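UDP-N-acetylglucosamine 3-dehydrogenase (Acidithiobacillus ferrooxidans, PDB 7BVJ) catalyses the NAD(+)-dependent oxidation of the glucosamine 3-position of UDP-N-acetylglucosamine to a ketone, a step in lipid A biosynthesis. Local coordinates at residues Thr169-Val183 with Ala195-Leu209. Residues are numbered along the deposited sequence; the frame is centred on the assembly and turned at random.
Sequences TLLLTGAEPVDVRAV and ATAWMTLNNGTVANL
The amide of Asn-202 meets Glu-176 on both its branches: OD1 takes the backbone N of Glu-176 at 3.0 Å, the donor standing above the carbonyl plane, while ND2 gives a weak bond to OE1, the carboxylate turned 81° from the amide. On the sheet face shared by Asp-179, Arg-181, Trp-198 and Thr-200, CG1 of Val-206, from the same segment as the indole, sits 3.5 Å above one face of the Trp-198 ring, offset toward its rim. Arg-181 NH1 makes a salt bridge to Asp-179 OD2 (3.1 Å), the carboxylate lying at the guanidinium edge, in plane; its hydrogen bond is weak. Strands 177-185 and 194-201 form the antiparallel hairpin at one margin of the C-terminal-domain sheet of this Gfo/Idh/MocA enzyme. At a classic beta bulge Val-178 N and Asp-179 N, both in its carbonyl plane, grip Thr-200 O. On the Pro-177 side, Leu-201 CD2 presses tightly on Pro-177 CA (3.5 Å), while Leu-201 CD1 lies 3.2 Å from Thr-173 OG1, which bonds back to Thr-169 O. In the type I turn Leu-201 to Gly-204, chi1 of 69° brings Asn-203 OD1 under Thr-205 N (2.9 Å), which stands above the amide plane, an Asx turn; an alanine here would probably leave Thr-205 N without this acceptor and remove part of the packing on the Ala-175 methyl.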
loop_
_atom_site.group_PDB
_atom_site.type_symbol
_atom_site.label_atom_id
_atom_site.label_comp_id
_atom_site.label_asym_id
_atom_site.label_seq_id
_atom_site.Cartn_x
_atom_site.Cartn_y
_atom_site.Cartn_z
ATOM N N THR A 169 4.902 7.896 5.516
ATOM C CA THR A 169 5.687 9.101 5.731
ATOM C C THR A 169 5.139 10.264 4.917
ATOM O O THR A 169 4.871 11.357 5.451
ATOM C CB THR A 169 7.131 8.816 5.335
ATOM O OG1 THR A 169 7.711 7.852 6.240
ATOM C CG2 THR A 169 7.914 10.111 5.299
ATOM N N LEU A 170 4.981 10.050 3.606
ATOM C CA LEU A 170 4.509 11.149 2.768
ATOM C C LEU A 170 3.114 11.599 3.187
ATOM O O LEU A 170 2.801 12.789 3.116
ATOM C CB LEU A 170 4.536 10.757 1.289
ATOM C CG LEU A 170 5.942 10.567 0.693
ATOM C CD1 LEU A 170 5.866 9.877 -0.653
ATOM C CD2 LEU A 170 6.703 11.879 0.562
ATOM N N LEU A 171 2.278 10.672 3.658
ATOM C CA LEU A 171 0.902 11.017 4.001
ATOM C C LEU A 171 0.824 11.763 5.329
ATOM O O LEU A 171 0.181 12.811 5.425
ATOM C CB LEU A 171 0.039 9.757 4.053
ATOM C CG LEU A 171 -1.443 9.965 4.366
ATOM C CD1 LEU A 171 -2.133 10.524 3.156
ATOM C CD2 LEU A 171 -2.078 8.667 4.799
ATOM N N LEU A 172 1.466 11.232 6.362
ATOM C CA LEU A 172 1.439 11.878 7.665
ATOM C C LEU A 172 2.098 13.243 7.629
ATOM O O LEU A 172 1.660 14.151 8.346
ATOM C CB LEU A 172 2.122 10.997 8.707
ATOM C CG LEU A 172 1.446 9.640 8.859
ATOM C CD1 LEU A 172 2.125 8.832 9.942
ATOM C CD2 LEU A 172 -0.038 9.822 9.162
ATOM N N THR A 173 3.132 13.422 6.801
ATOM C CA THR A 173 3.785 14.725 6.753
ATOM C C THR A 173 3.162 15.682 5.749
ATOM O O THR A 173 3.173 16.901 5.969
ATOM C CB THR A 173 5.272 14.572 6.425
ATOM O OG1 THR A 173 5.412 13.836 5.196
ATOM C CG2 THR A 173 6.011 13.855 7.581
ATOM N N GLY A 174 2.641 15.177 4.637
ATOM C CA GLY A 174 2.219 16.086 3.588
ATOM C C GLY A 174 3.358 16.819 2.915
ATOM O O GLY A 174 3.127 17.824 2.244
ATOM N N ALA A 175 4.584 16.325 3.053
ATOM C CA ALA A 175 5.768 16.991 2.536
ATOM C C ALA A 175 6.380 16.176 1.400
ATOM O O ALA A 175 5.957 15.052 1.108
ATOM C CB ALA A 175 6.777 17.221 3.667
ATOM N N GLU A 176 7.379 16.770 0.739
ATOM C CA GLU A 176 8.092 16.161 -0.373
ATOM C C GLU A 176 9.560 15.928 -0.024
ATOM O O GLU A 176 10.172 16.756 0.660
ATOM C CB GLU A 176 8.013 17.038 -1.634
ATOM C CG GLU A 176 6.642 17.081 -2.282
ATOM C CD GLU A 176 5.738 18.133 -1.648
ATOM O OE1 GLU A 176 6.247 19.207 -1.247
ATOM O OE2 GLU A 176 4.519 17.881 -1.537
ATOM N N PRO A 177 10.160 14.835 -0.509
ATOM C CA PRO A 177 11.568 14.557 -0.183
ATOM C C PRO A 177 12.509 15.576 -0.813
ATOM O O PRO A 177 12.347 15.964 -1.976
ATOM C CB PRO A 177 11.805 13.156 -0.770
ATOM C CG PRO A 177 10.473 12.623 -1.110
ATOM C CD PRO A 177 9.596 13.809 -1.399
ATOM N N VAL A 178 13.490 16.002 -0.014
ATOM C CA VAL A 178 14.588 16.835 -0.481
ATOM C C VAL A 178 15.877 16.046 -0.605
ATOM O O VAL A 178 16.738 16.423 -1.409
ATOM C CB VAL A 178 14.822 18.051 0.440
ATOM C CG1 VAL A 178 15.566 19.157 -0.311
ATOM C CG2 VAL A 178 13.567 18.564 0.969
ATOM N N ASP A 179 16.070 15.019 0.223
ATOM C CA ASP A 179 17.307 14.252 0.214
ATOM C C ASP A 179 16.961 12.821 0.562
ATOM O O ASP A 179 16.179 12.574 1.482
ATOM C CB ASP A 179 18.339 14.801 1.204
ATOM C CG ASP A 179 19.652 14.006 1.198
ATOM O OD1 ASP A 179 19.770 12.980 1.921
ATOM O OD2 ASP A 179 20.581 14.419 0.475
ATOM N N VAL A 180 17.541 11.884 -0.178
ATOM C CA VAL A 180 17.390 10.466 0.109
ATOM C C VAL A 180 18.777 9.839 0.126
ATOM O O VAL A 180 19.538 9.975 -0.838
ATOM C CB VAL A 180 16.482 9.755 -0.907
ATOM C CG1 VAL A 180 16.896 10.083 -2.303
ATOM C CG2 VAL A 180 16.539 8.260 -0.703
ATOM N N ARG A 181 19.115 9.188 1.227
ATOM C CA ARG A 181 20.320 8.393 1.314
ATOM C C ARG A 181 19.893 7.019 1.770
ATOM O O ARG A 181 18.854 6.875 2.411
ATOM C CB ARG A 181 21.339 8.985 2.286
ATOM C CG ARG A 181 21.785 10.368 1.915
ATOM C CD ARG A 181 22.427 11.076 3.093
ATOM N NE ARG A 181 23.821 11.406 2.809
ATOM C CZ ARG A 181 24.199 12.383 1.991
ATOM N NH1 ARG A 181 23.283 13.128 1.377
ATOM N NH2 ARG A 181 25.492 12.618 1.791
ATOM N N ALA A 182 20.684 6.007 1.423
ATOM C CA ALA A 182 20.278 4.643 1.725
ATOM C C ALA A 182 21.500 3.737 1.740
ATOM O O ALA A 182 22.556 4.063 1.186
ATOM C CB ALA A 182 19.236 4.135 0.717
ATOM N N VAL A 183 21.334 2.595 2.411
ATOM C CA VAL A 183 22.298 1.507 2.402
ATOM C C VAL A 183 21.541 0.220 2.125
ATOM O O VAL A 183 20.336 0.108 2.386
ATOM C CB VAL A 183 23.078 1.382 3.724
ATOM C CG1 VAL A 183 23.812 2.661 4.018
ATOM C CG2 VAL A 183 22.120 1.019 4.876
ATOM N N ALA A 195 17.458 -3.224 3.338
ATOM C CA ALA A 195 17.835 -1.864 3.008
ATOM C C ALA A 195 17.350 -0.944 4.115
ATOM O O ALA A 195 16.448 -1.276 4.885
ATOM C CB ALA A 195 17.282 -1.424 1.648
ATOM N N THR A 196 18.003 0.205 4.209
ATOM C CA THR A 196 17.608 1.227 5.159
ATOM C C THR A 196 17.813 2.564 4.481
ATOM O O THR A 196 18.878 2.814 3.901
ATOM C CB THR A 196 18.399 1.123 6.461
ATOM O OG1 THR A 196 18.072 -0.122 7.090
ATOM C CG2 THR A 196 18.049 2.274 7.415
ATOM N N ALA A 197 16.763 3.381 4.497
ATOM C CA ALA A 197 16.787 4.700 3.896
ATOM C C ALA A 197 16.636 5.764 4.972
ATOM O O ALA A 197 15.979 5.552 5.998
ATOM C CB ALA A 197 15.681 4.863 2.851
ATOM N N TRP A 198 17.244 6.915 4.695
ATOM C CA TRP A 198 17.265 8.097 5.545
ATOM C C TRP A 198 16.853 9.249 4.640
ATOM O O TRP A 198 17.618 9.662 3.752
ATOM C CB TRP A 198 18.662 8.301 6.141
ATOM C CG TRP A 198 18.803 9.489 7.018
ATOM C CD1 TRP A 198 18.964 10.786 6.621
ATOM C CD2 TRP A 198 18.797 9.502 8.448
ATOM N NE1 TRP A 198 19.060 11.595 7.708
ATOM C CE2 TRP A 198 18.970 10.835 8.846
ATOM C CE3 TRP A 198 18.674 8.509 9.429
ATOM C CZ2 TRP A 198 19.019 11.214 10.193
ATOM C CZ3 TRP A 198 18.718 8.885 10.764
ATOM C CH2 TRP A 198 18.896 10.231 11.133
ATOM N N MET A 199 15.620 9.706 4.823
ATOM C CA MET A 199 14.934 10.608 3.914
ATOM C C MET A 199 14.667 11.914 4.647
ATOM O O MET A 199 14.105 11.907 5.743
ATOM C CB MET A 199 13.611 9.986 3.429
ATOM C CG MET A 199 12.856 10.791 2.376
ATOM S SD MET A 199 11.421 9.935 1.624
ATOM C CE MET A 199 12.119 9.277 0.112
ATOM N N THR A 200 15.065 13.023 4.048
ATOM C CA THR A 200 14.758 14.352 4.562
ATOM C C THR A 200 13.737 15.003 3.636
ATOM O O THR A 200 13.979 15.124 2.426
ATOM C CB THR A 200 16.027 15.194 4.669
ATOM O OG1 THR A 200 17.066 14.394 5.242
ATOM C CG2 THR A 200 15.801 16.403 5.566
ATOM N N LEU A 201 12.603 15.409 4.209
ATOM C CA LEU A 201 11.509 16.048 3.489
ATOM C C LEU A 201 11.629 17.565 3.569
ATOM O O LEU A 201 12.429 18.109 4.329
ATOM C CB LEU A 201 10.156 15.608 4.044
ATOM C CG LEU A 201 9.913 14.096 4.125
ATOM C CD1 LEU A 201 8.510 13.822 4.618
ATOM C CD2 LEU A 201 10.125 13.413 2.787
ATOM N N ASN A 202 10.807 18.257 2.773
ATOM C CA ASN A 202 10.975 19.702 2.639
ATOM C C ASN A 202 10.355 20.501 3.779
ATOM O O ASN A 202 10.486 21.728 3.782
ATOM C CB ASN A 202 10.465 20.187 1.262
ATOM C CG ASN A 202 8.959 20.086 1.080
ATOM O OD1 ASN A 202 8.244 19.449 1.858
ATOM N ND2 ASN A 202 8.466 20.740 0.024
ATOM N N ASN A 203 9.730 19.848 4.759
ATOM C CA ASN A 203 9.320 20.499 5.996
ATOM C C ASN A 203 10.300 20.229 7.127
ATOM O O ASN A 203 9.981 20.504 8.286
ATOM C CB ASN A 203 7.923 20.032 6.407
ATOM C CG ASN A 203 7.918 18.582 6.841
ATOM O OD1 ASN A 203 8.831 17.832 6.484
ATOM N ND2 ASN A 203 6.906 18.177 7.618
ATOM N N GLY A 204 11.462 19.637 6.816
ATOM C CA GLY A 204 12.443 19.221 7.796
ATOM C C GLY A 204 12.229 17.868 8.455
ATOM O O GLY A 204 13.068 17.472 9.273
ATOM N N THR A 205 11.129 17.160 8.165
ATOM C CA THR A 205 10.929 15.820 8.725
ATOM C C THR A 205 11.965 14.835 8.193
ATOM O O THR A 205 12.348 14.883 7.024
ATOM C CB THR A 205 9.533 15.271 8.397
ATOM O OG1 THR A 205 8.520 16.176 8.842
ATOM C CG2 THR A 205 9.315 13.924 9.091
ATOM N N VAL A 206 12.410 13.928 9.059
ATOM C CA VAL A 206 13.355 12.872 8.705
ATOM C C VAL A 206 12.652 11.536 8.899
ATOM O O VAL A 206 12.000 11.318 9.923
ATOM C CB VAL A 206 14.644 12.949 9.555
ATOM C CG1 VAL A 206 15.517 11.672 9.383
ATOM C CG2 VAL A 206 15.448 14.197 9.204
ATOM N N ALA A 207 12.778 10.654 7.910
ATOM C CA ALA A 207 12.259 9.290 7.972
ATOM C C ALA A 207 13.415 8.311 7.867
ATOM O O ALA A 207 14.225 8.408 6.947
ATOM C CB ALA A 207 11.253 9.014 6.845
ATOM N N ASN A 208 13.465 7.348 8.783
ATOM C CA ASN A 208 14.552 6.380 8.902
ATOM C C ASN A 208 13.903 5.001 8.806
ATOM O O ASN A 208 13.434 4.466 9.816
ATOM C CB ASN A 208 15.324 6.606 10.251
ATOM C CG ASN A 208 16.243 5.458 10.608
ATOM O OD1 ASN A 208 16.603 4.638 9.757
ATOM N ND2 ASN A 208 16.631 5.392 11.876
ATOM N N LEU A 209 13.879 4.435 7.593
ATOM C CA LEU A 209 13.005 3.321 7.236
ATOM C C LEU A 209 13.816 2.085 6.870
ATOM O O LEU A 209 14.599 2.114 5.915
ATOM C CB LEU A 209 12.106 3.697 6.056
ATOM C CG LEU A 209 11.397 5.042 6.207
ATOM C CD1 LEU A 209 10.457 5.252 5.026
ATOM C CD2 LEU A 209 10.630 5.023 7.518
HETATM O O HOH W 1 18.242 12.586 3.890
#